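Local atomic coordinates of serine-rich secreted cell wall anchored (LPXTG-motif ) protein (Lactobacillus reuteri ATCC 53608, PDB entry 5NXK), a protein that probably acts as a cell-wall-anchored surface adhesin, using a beta-solenoid region to attach this gut bacterium to its host. Residues N6-E9 and L10-A13; L63-G67 and G68-I72; L275-T279 and G280-R284. All coordinates share one frame; numbering follows the deposited sequence.

Contact 1 (N6-E9 and L10-A13); sequences NEEE and LKAA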
ATOM      1  N   ASN A   6     -10.302  13.545 -19.981  1.00 34.93           N
ATOM      2  CA  ASN A   6     -11.509  12.862 -19.522  1.00 36.99           C
ATOM      3  C   ASN A   6     -11.351  11.351 -19.515  1.00 31.52           C
ATOM      4  O   ASN A   6     -10.300  10.834 -19.880  1.00 30.25           O
ATOM      5  CB  ASN A   6     -12.712  13.265 -20.384  1.00 38.86           C
ATOM      6  CG  ASN A   6     -12.525  12.913 -21.847  1.00 37.99           C
ATOM      7  OD1 ASN A   6     -12.067  11.820 -22.187  1.00 37.96           O
ATOM      8  ND2 ASN A   6     -12.862  13.851 -22.725  1.00 38.97           N
ATOM      9  N   GLU A   7     -12.406  10.654 -19.096  1.00 33.74           N
ATOM     10  CA  GLU A   7     -12.343   9.210 -18.917  1.00 32.23           C
ATOM     11  C   GLU A   7     -11.962   8.484 -20.202  1.00 36.47           C
ATOM     12  O   GLU A   7     -11.082   7.631 -20.191  1.00 30.57           O
ATOM     13  CB  GLU A   7     -13.677   8.679 -18.380  1.00 32.21           C
ATOM     14  CG  GLU A   7     -13.740   7.156 -18.306  1.00 37.44           C
ATOM     15  CD  GLU A   7     -14.874   6.648 -17.420  1.00 49.93           C
ATOM     16  OE1 GLU A   7     -15.812   7.424 -17.120  1.00 52.77           O
ATOM     17  OE2 GLU A   7     -14.808   5.474 -16.994  1.00 51.13           O
ATOM     18  N   GLU A   8     -12.616   8.823 -21.309  1.00 35.83           N
ATOM     19  CA  GLU A   8     -12.357   8.133 -22.571  1.00 38.18           C
ATOM     20  C   GLU A   8     -10.928   8.366 -23.064  1.00 40.83           C
ATOM     21  O   GLU A   8     -10.281   7.436 -23.560  1.00 40.65           O
ATOM     22  CB  GLU A   8     -13.355   8.577 -23.646  1.00 46.10           C
ATOM     23  CG  GLU A   8     -14.758   8.007 -23.480  1.00 57.43           C
ATOM     24  CD  GLU A   8     -14.773   6.496 -23.275  1.00 70.43           C
ATOM     25  OE1 GLU A   8     -14.193   5.765 -24.108  1.00 72.57           O
ATOM     26  OE2 GLU A   8     -15.376   6.038 -22.276  1.00 75.22           O
ATOM     27  N   GLU A   9     -10.421   9.589 -22.916  1.00 34.16           N
ATOM     28  CA  GLU A   9      -9.041   9.855 -23.334  1.00 37.14           C
ATOM     29  C   GLU A   9      -8.036   9.138 -22.420  1.00 36.44           C
ATOM     30  O   GLU A   9      -7.027   8.593 -22.892  1.00 34.67           O
ATOM     31  CB  GLU A   9      -8.763  11.363 -23.351  1.00 38.13           C
ATOM     32  CG  GLU A   9      -9.525  12.126 -24.442  1.00 43.90           C
ATOM     33  CD  GLU A   9      -9.400  13.650 -24.343  1.00 45.27           C
ATOM     34  OE1 GLU A   9      -8.768  14.161 -23.398  1.00 41.50           O
ATOM     35  OE2 GLU A   9      -9.940  14.343 -25.235  1.00 55.64           O
ATOM     36  N   LEU A  10      -8.312   9.120 -21.119  1.00 34.87           N
ATOM     37  CA  LEU A  10      -7.410   8.430 -20.198  1.00 34.55           C
ATOM     38  C   LEU A  10      -7.395   6.932 -20.502  1.00 36.41           C
ATOM     39  O   LEU A  10      -6.340   6.297 -20.528  1.00 38.46           O
ATOM     40  CB  LEU A  10      -7.808   8.669 -18.742  1.00 37.21           C
ATOM     41  CG  LEU A  10      -6.874   8.032 -17.705  1.00 36.42           C
ATOM     42  CD1 LEU A  10      -5.434   8.535 -17.888  1.00 32.49           C
ATOM     43  CD2 LEU A  10      -7.371   8.313 -16.291  1.00 38.33           C
ATOM     44  N   LYS A  11      -8.584   6.377 -20.710  1.00 33.54           N
ATOM     45  CA  LYS A  11      -8.743   4.973 -21.045  1.00 34.55           C
ATOM     46  C   LYS A  11      -7.987   4.640 -22.318  1.00 38.81           C
ATOM     47  O   LYS A  11      -7.260   3.641 -22.376  1.00 39.65           O
ATOM     48  CB  LYS A  11     -10.221   4.619 -21.200  1.00 33.26           C
ATOM     49  CG  LYS A  11     -10.449   3.191 -21.667  1.00 33.55           C
ATOM     50  CD  LYS A  11     -11.932   2.862 -21.802  1.00 40.81           C
ATOM     51  CE  LYS A  11     -12.124   1.472 -22.398  1.00 46.35           C
ATOM     52  NZ  LYS A  11     -13.558   1.147 -22.636  1.00 52.61           N
ATOM     53  N   ALA A  12      -8.157   5.477 -23.336  1.00 37.52           N
ATOM     54  CA  ALA A  12      -7.491   5.239 -24.610  1.00 41.76           C
ATOM     55  C   ALA A  12      -5.972   5.263 -24.439  1.00 38.31           C
ATOM     56  O   ALA A  12      -5.280   4.382 -24.938  1.00 41.20           O
ATOM     57  CB  ALA A  12      -7.936   6.277 -25.651  1.00 43.12           C
ATOM     58  N   ALA A  13      -5.463   6.231 -23.685  1.00 35.11           N
ATOM     59  CA  ALA A  13      -4.018   6.348 -23.492  1.00 41.02           C
ATOM     60  C   ALA A  13      -3.451   5.158 -22.708  1.00 47.55           C
ATOM     61  O   ALA A  13      -2.392   4.620 -23.047  1.00 45.33           O
ATOM     62  CB  ALA A  13      -3.692   7.642 -22.780  1.00 35.61           C
TER
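Leu10 and Asn6 open the hydrogen bonding of a short alpha-helix that lies over the N-terminal end of the beta-solenoid, between strands 3-4 and 21-24 in a beta-alpha-beta unit. The N-H of Leu10 reaches Asn6 O at 2.9 Å, and the carbonyl points almost straight at the donor, with a C=O...N angle of 164°. The side chain of Leu10 turns the other way, into the fold: CG lies opposite the backbone N (chi1 -177°), and the side chain touches Val4, Ile22, Ile28, Leu30 and Ile34, which buries it against the first strands of the solenoid. Lys11 follows with its N 2.8 Å from Glu7 O, and its CB rests against that same carbonyl oxygen. The lysine chain is fully stretched and runs past Glu8; their nearest side-chain atoms are Lys11 CD and Glu8 OE1, at 4.3 Å, while NZ stays 4.9 Å from OE1, too far for a salt bridge, although a weak attraction is likely. Glu7 OE1 and OE2 accept from the backbone N-H groups of Asn31 and Asn32. Ala12 continues the pattern through its N to Glu8 O, on the outer side of the helix. Ala13 turns back to the fold: its N meets Glu9 O at 2.9 Å and its methyl group touches Val4 and Ile22. Glu9 reaches back with OE1 to the N-H of Ser5. Acidic residues in a first turn suit the partly positive helix start, which may stabilise their charge. The helix start is capped by Asn6, which (chi1 60°) swings its amide over it so that OD1 accepts from Glu9 N at 2.9 Å.

Contact 2 (L63-G67 and G68-I72); sequences LNNRG and GSAKI
Leu63 and Ile72 stand 7.5 Å apart between their CA atoms where the chain doubles back, the two halves running 146° apart, round a type I beta turn from Gly67 to Ala70 whose closing bond, Ala70 N to Gly67 O at 3.4 Å, is weak. This corner loop carries the chain from strand 61-63 of one parallel sheet to strand 71-77 of another. Away from the turn the contact between the limbs is apolar: both methyl groups of Leu63 lie against CG2 of Ile72, with CD2 at 3.9 Å, and the two side chains cross at a slant. Nearer the turn the amide of Asn65 lies between the limbs. Its CG sits opposite the carbonyl carbon (chi1 -81°), which carries ND2 across to the methyl of Ala70 at 3.4 Å and alongside CG1 and CD1 of Ile72. That nitrogen donates to Gly39 O in the preceding coil and to a water 3.0 Å from ND2. The same water lies 3.0 Å from Ala70 O, to which it can donate. With the direct turn bond weak, the water-bridged amide of Asn65 adds a polar link between the limbs, beside the apolar contact of Leu63 with Ile72.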
ATOM      1  N   LEU A  63      -4.538  -3.571 -13.293  1.00 28.92           N
ATOM      2  CA  LEU A  63      -3.409  -4.211 -13.967  1.00 26.64           C
ATOM      3  C   LEU A  63      -3.766  -5.684 -14.054  1.00 27.16           C
ATOM      4  O   LEU A  63      -4.070  -6.311 -13.037  1.00 27.49           O
ATOM      5  CB  LEU A  63      -2.107  -4.001 -13.189  1.00 29.14           C
ATOM      6  CG  LEU A  63      -1.792  -2.555 -12.768  1.00 31.21           C
ATOM      7  CD1 LEU A  63      -0.434  -2.459 -12.064  1.00 32.27           C
ATOM      8  CD2 LEU A  63      -1.856  -1.595 -13.948  1.00 29.99           C
ATOM      9  N   ASN A  64      -3.781  -6.241 -15.257  1.00 27.77           N
ATOM     10  CA  ASN A  64      -4.302  -7.594 -15.410  1.00 27.52           C
ATOM     11  C   ASN A  64      -3.647  -8.405 -16.529  1.00 32.24           C
ATOM     12  O   ASN A  64      -4.335  -9.122 -17.254  1.00 32.62           O
ATOM     13  CB  ASN A  64      -5.820  -7.522 -15.623  1.00 29.74           C
ATOM     14  CG  ASN A  64      -6.547  -8.758 -15.113  1.00 38.14           C
ATOM     15  OD1 ASN A  64      -5.933  -9.704 -14.613  1.00 36.70           O
ATOM     16  ND2 ASN A  64      -7.872  -8.740 -15.212  1.00 44.58           N
ATOM     17  N   ASN A  65      -2.326  -8.291 -16.672  1.00 29.95           N
ATOM     18  CA  ASN A  65      -1.609  -9.143 -17.621  1.00 29.83           C
ATOM     19  C   ASN A  65      -1.846 -10.603 -17.285  1.00 32.04           C
ATOM     20  O   ASN A  65      -1.860 -10.993 -16.115  1.00 30.31           O
ATOM     21  CB  ASN A  65      -0.114  -8.826 -17.622  1.00 24.67           C
ATOM     22  CG  ASN A  65       0.215  -7.619 -18.473  1.00 28.98           C
ATOM     23  OD1 ASN A  65      -0.525  -7.292 -19.397  1.00 32.66           O
ATOM     24  ND2 ASN A  65       1.327  -6.956 -18.177  1.00 27.44           N
ATOM     25  N   ARG A  66      -2.013 -11.421 -18.317  1.00 32.44           N
ATOM     26  CA  ARG A  66      -2.294 -12.830 -18.095  1.00 39.27           C
ATOM     27  C   ARG A  66      -0.996 -13.627 -18.092  1.00 38.02           C
ATOM     28  O   ARG A  66      -0.894 -14.668 -17.427  1.00 33.92           O
ATOM     29  CB  ARG A  66      -3.272 -13.338 -19.157  1.00 55.46           C
ATOM     30  CG  ARG A  66      -3.790 -14.751 -18.951  1.00 74.10           C
ATOM     31  CD  ARG A  66      -4.267 -15.345 -20.245  1.00 86.58           C
ATOM     32  NE  ARG A  66      -3.977 -16.780 -20.356  1.00 92.65           N
ATOM     33  CZ  ARG A  66      -2.806 -17.305 -20.713  1.00 96.30           C
ATOM     34  NH1 ARG A  66      -1.781 -16.505 -20.913  1.00 98.57           N
ATOM     35  NH2 ARG A  66      -2.636 -18.629 -20.747  1.00 94.40           N
ATOM     36  N   GLY A  67      -0.004 -13.113 -18.815  1.00 32.97           N
ATOM     37  CA  GLY A  67       1.292 -13.750 -18.930  1.00 40.15           C
ATOM     38  C   GLY A  67       2.199 -13.484 -17.739  1.00 49.34           C
ATOM     39  O   GLY A  67       2.379 -12.340 -17.323  1.00 55.90           O
ATOM     40  N   GLY A  68       2.799 -14.550 -17.218  1.00 51.82           N
ATOM     41  CA  GLY A  68       3.746 -14.478 -16.118  1.00 45.43           C
ATOM     42  C   GLY A  68       4.983 -13.614 -16.311  1.00 43.94           C
ATOM     43  O   GLY A  68       5.558 -13.132 -15.338  1.00 43.28           O
ATOM     44  N   SER A  69       5.425 -13.424 -17.548  1.00 36.29           N
ATOM     45  CA  SER A  69       6.675 -12.691 -17.734  1.00 40.51           C
ATOM     46  C   SER A  69       6.503 -11.222 -18.131  1.00 38.10           C
ATOM     47  O   SER A  69       7.484 -10.496 -18.264  1.00 40.68           O
ATOM     48  CB  SER A  69       7.527 -13.413 -18.778  1.00 50.91           C
ATOM     49  OG  SER A  69       6.866 -13.422 -20.030  1.00 58.88           O
ATOM     50  N   ALA A  70       5.264 -10.786 -18.321  1.00 33.75           N
ATOM     51  CA  ALA A  70       5.004  -9.379 -18.607  1.00 34.00           C
ATOM     52  C   ALA A  70       5.104  -8.570 -17.317  1.00 32.02           C
ATOM     53  O   ALA A  70       4.644  -9.019 -16.263  1.00 31.88           O
ATOM     54  CB  ALA A  70       3.641  -9.201 -19.252  1.00 35.75           C
ATOM     55  N   LYS A  71       5.692  -7.382 -17.409  1.00 32.52           N
ATOM     56  CA  LYS A  71       5.882  -6.503 -16.255  1.00 35.22           C
ATOM     57  C   LYS A  71       5.230  -5.140 -16.476  1.00 34.31           C
ATOM     58  O   LYS A  71       5.481  -4.488 -17.488  1.00 30.74           O
ATOM     59  CB  LYS A  71       7.380  -6.335 -15.991  1.00 38.86           C
ATOM     60  CG  LYS A  71       7.769  -5.238 -15.015  1.00 48.79           C
ATOM     61  CD  LYS A  71       9.276  -5.304 -14.748  1.00 52.71           C
ATOM     62  CE  LYS A  71       9.799  -4.069 -14.030  1.00 54.19           C
ATOM     63  NZ  LYS A  71       9.059  -3.777 -12.782  1.00 57.66           N
ATOM     64  N   ILE A  72       4.397  -4.703 -15.529  1.00 29.86           N
ATOM     65  CA  ILE A  72       3.857  -3.337 -15.600  1.00 25.27           C
ATOM     66  C   ILE A  72       4.435  -2.451 -14.522  1.00 32.80           C
ATOM     67  O   ILE A  72       4.352  -2.766 -13.336  1.00 29.73           O
ATOM     68  CB  ILE A  72       2.321  -3.295 -15.472  1.00 29.05           C
ATOM     69  CG1 ILE A  72       1.649  -3.875 -16.713  1.00 29.00           C
ATOM     70  CG2 ILE A  72       1.823  -1.856 -15.309  1.00 31.82           C
ATOM     71  CD1 ILE A  72       0.188  -4.199 -16.483  1.00 27.86           C
TER
HETATM   72  O   HOH W   1       2.308  -7.312 -15.372  1.00 30.50           O
HETATM   73  O   HOH W   2       1.968 -10.364 -15.852  1.00 42.26           O

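Contact 3 (L275-T279 and G280-R284); sequences LEVIT and GSNFR
Leu275 and Phe283 meet at one corner of the beta-solenoid, where strand 272-277 of one parallel sheet leads round a loop into strand 283-285 of another. The two side chains cross at about a right angle, and the leucine brings a single methyl to the far end of the ring, where CD1 of Leu275 lies 3.5 Å from both CE1 and CZ of Phe283. The phenylalanine also touches Val250, its neighbour one coil back. Next to Phe283 in sequence, Asn282 has CG opposite the carbonyl carbon (chi1 -55°), which brings the amide in towards 275-277. Asn282 ND2 comes 3.8 Å from CB of Leu275 and 4.0 Å from CG1 of Val277, the valine passing it at a slant. Although ND2 also lies 3.4 Å from Leu275 O, the angle is too poor for a bond there. Its hydrogens are spent along the solenoid axis instead: ND2 donates to Asn249 OD1 in the preceding coil and to Ile302 O in the following one. Asn249 repeats the pattern, its ND2 donating to Glu276 O, so the two amides form a hydrogen-bonded row running from coil to coil, as in the asparagine rows known from pectate lyase-like beta-helices. The buried ND2 is thus satisfied by the coils before and after this one. Nearer the bend, Val277 packs its other branch on the backbone of Gly280, a glycine with phi -112° and psi -133°, a conformation that residues with a side chain seldom adopt. The touch itself is between CG2 of Val277 and O of Gly280, 3.8 Å apart.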
ATOM      1  N   LEU A 275       6.901   4.216  18.757  1.00 26.72           N
ATOM      2  CA  LEU A 275       5.796   3.291  18.539  1.00 25.90           C
ATOM      3  C   LEU A 275       4.919   3.247  19.766  1.00 25.47           C
ATOM      4  O   LEU A 275       5.429   3.211  20.888  1.00 21.44           O
ATOM      5  CB  LEU A 275       6.321   1.886  18.230  1.00 22.62           C
ATOM      6  CG  LEU A 275       7.323   1.741  17.091  1.00 24.45           C
ATOM      7  CD1 LEU A 275       7.766   0.288  17.001  1.00 25.43           C
ATOM      8  CD2 LEU A 275       6.749   2.217  15.764  1.00 25.85           C
ATOM      9  N   GLU A 276       3.608   3.210  19.559  1.00 19.78           N
ATOM     10  CA  GLU A 276       2.684   3.189  20.681  1.00 22.07           C
ATOM     11  C   GLU A 276       1.501   2.271  20.399  1.00 21.93           C
ATOM     12  O   GLU A 276       0.958   2.302  19.308  1.00 24.02           O
ATOM     13  CB  GLU A 276       2.184   4.606  20.993  1.00 23.81           C
ATOM     14  CG  GLU A 276       1.264   4.663  22.206  1.00 29.16           C
ATOM     15  CD  GLU A 276       1.065   6.074  22.731  1.00 42.54           C
ATOM     16  OE1 GLU A 276       1.849   6.977  22.350  1.00 48.29           O
ATOM     17  OE2 GLU A 276       0.132   6.270  23.537  1.00 42.82           O
ATOM     18  N   VAL A 277       1.125   1.439  21.370  1.00 23.22           N
ATOM     19  CA  VAL A 277      -0.088   0.621  21.261  1.00 24.66           C
ATOM     20  C   VAL A 277      -0.894   0.693  22.560  1.00 27.44           C
ATOM     21  O   VAL A 277      -0.435   1.256  23.545  1.00 28.87           O
ATOM     22  CB  VAL A 277       0.226  -0.868  20.954  1.00 25.61           C
ATOM     23  CG1 VAL A 277       0.946  -1.026  19.588  1.00 22.57           C
ATOM     24  CG2 VAL A 277       1.031  -1.497  22.084  1.00 22.33           C
ATOM     25  N   ILE A 278      -2.071   0.074  22.579  1.00 25.40           N
ATOM     26  CA  ILE A 278      -2.887   0.062  23.783  1.00 27.40           C
ATOM     27  C   ILE A 278      -2.920  -1.332  24.416  1.00 33.16           C
ATOM     28  O   ILE A 278      -2.535  -1.485  25.572  1.00 34.80           O
ATOM     29  CB  ILE A 278      -4.332   0.528  23.507  1.00 28.55           C
ATOM     30  CG1 ILE A 278      -4.337   1.904  22.838  1.00 32.47           C
ATOM     31  CG2 ILE A 278      -5.143   0.582  24.801  1.00 28.75           C
ATOM     32  CD1 ILE A 278      -5.729   2.448  22.572  1.00 34.85           C
ATOM     33  N   THR A 279      -3.355  -2.346  23.669  1.00 27.70           N
ATOM     34  CA  THR A 279      -3.606  -3.653  24.279  1.00 31.73           C
ATOM     35  C   THR A 279      -2.662  -4.773  23.839  1.00 36.45           C
ATOM     36  O   THR A 279      -2.637  -5.834  24.467  1.00 38.97           O
ATOM     37  CB  THR A 279      -5.056  -4.135  24.006  1.00 37.20           C
ATOM     38  OG1 THR A 279      -5.271  -4.256  22.597  1.00 38.14           O
ATOM     39  CG2 THR A 279      -6.090  -3.161  24.592  1.00 37.17           C
ATOM     40  N   GLY A 280      -1.871  -4.556  22.790  1.00 27.21           N
ATOM     41  CA  GLY A 280      -1.003  -5.632  22.319  1.00 27.65           C
ATOM     42  C   GLY A 280       0.486  -5.384  22.527  1.00 33.44           C
ATOM     43  O   GLY A 280       0.909  -4.971  23.607  1.00 31.58           O
ATOM     44  N   SER A 281       1.285  -5.627  21.493  1.00 29.00           N
ATOM     45  CA  SER A 281       2.732  -5.451  21.591  1.00 28.10           C
ATOM     46  C   SER A 281       3.152  -4.593  20.422  1.00 27.97           C
ATOM     47  O   SER A 281       2.557  -4.681  19.358  1.00 27.52           O
ATOM     48  CB  SER A 281       3.472  -6.795  21.548  1.00 31.20           C
ATOM     49  OG  SER A 281       2.921  -7.728  22.458  1.00 38.68           O
ATOM     50  N   ASN A 282       4.160  -3.752  20.604  1.00 23.28           N
ATOM     51  CA  ASN A 282       4.621  -2.918  19.497  1.00 23.47           C
ATOM     52  C   ASN A 282       5.110  -3.784  18.328  1.00 25.23           C
ATOM     53  O   ASN A 282       4.702  -3.585  17.180  1.00 24.86           O
ATOM     54  CB  ASN A 282       5.726  -1.975  19.973  1.00 23.84           C
ATOM     55  CG  ASN A 282       5.290  -1.147  21.172  1.00 24.87           C
ATOM     56  OD1 ASN A 282       5.589  -1.487  22.319  1.00 28.02           O
ATOM     57  ND2 ASN A 282       4.562  -0.078  20.914  1.00 19.48           N
ATOM     58  N   PHE A 283       5.981  -4.747  18.623  1.00 23.14           N
ATOM     59  CA  PHE A 283       6.367  -5.749  17.624  1.00 26.10           C
ATOM     60  C   PHE A 283       5.791  -7.076  18.117  1.00 30.44           C
ATOM     61  O   PHE A 283       6.244  -7.623  19.124  1.00 28.85           O
ATOM     62  CB  PHE A 283       7.898  -5.849  17.457  1.00 22.78           C
ATOM     63  CG  PHE A 283       8.554  -4.601  16.906  1.00 24.00           C
ATOM     64  CD1 PHE A 283       7.974  -3.877  15.873  1.00 22.62           C
ATOM     65  CD2 PHE A 283       9.777  -4.170  17.410  1.00 25.05           C
ATOM     66  CE1 PHE A 283       8.604  -2.747  15.364  1.00 24.56           C
ATOM     67  CE2 PHE A 283      10.409  -3.043  16.900  1.00 23.61           C
ATOM     68  CZ  PHE A 283       9.828  -2.330  15.885  1.00 21.54           C
ATOM     69  N   ARG A 284       4.766  -7.570  17.437  1.00 25.94           N
ATOM     70  CA  ARG A 284       4.079  -8.776  17.881  1.00 26.85           C
ATOM     71  C   ARG A 284       4.446  -9.919  16.964  1.00 27.04           C
ATOM     72  O   ARG A 284       4.050  -9.925  15.796  1.00 23.24           O
ATOM     73  CB  ARG A 284       2.562  -8.583  17.871  1.00 28.82           C
ATOM     74  CG  ARG A 284       1.745  -9.830  18.238  1.00 31.05           C
ATOM     75  CD  ARG A 284       1.987 -10.295  19.672  1.00 32.99           C
ATOM     76  NE  ARG A 284       1.195 -11.486  19.994  1.00 36.06           N
ATOM     77  CZ  ARG A 284       1.587 -12.476  20.794  1.00 42.65           C
ATOM     78  NH1 ARG A 284       2.770 -12.433  21.403  1.00 41.09           N
ATOM     79  NH2 ARG A 284       0.777 -13.507  21.006  1.00 41.52           N
TER

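Overall arrangement
The three contacts follow one another along the chain, and none nests in or crosses another. Contact 1 comes first, on the helix that covers the N-terminal end of the solenoid between its first two strands. Contact 2 closes the corner from strand 61-63 into strand 71-77, early in the stack of coils; its centre lies about 21 Å from that of contact 1. Contact 3 closes a different corner, from strand 272-277 into strand 283-285, near the C-terminal end, with its centre about 45 Å from that of contact 1 and on the opposite side of the chain's centre. Between them they mark an end cap and two turns that pass the chain from sheet to sheet.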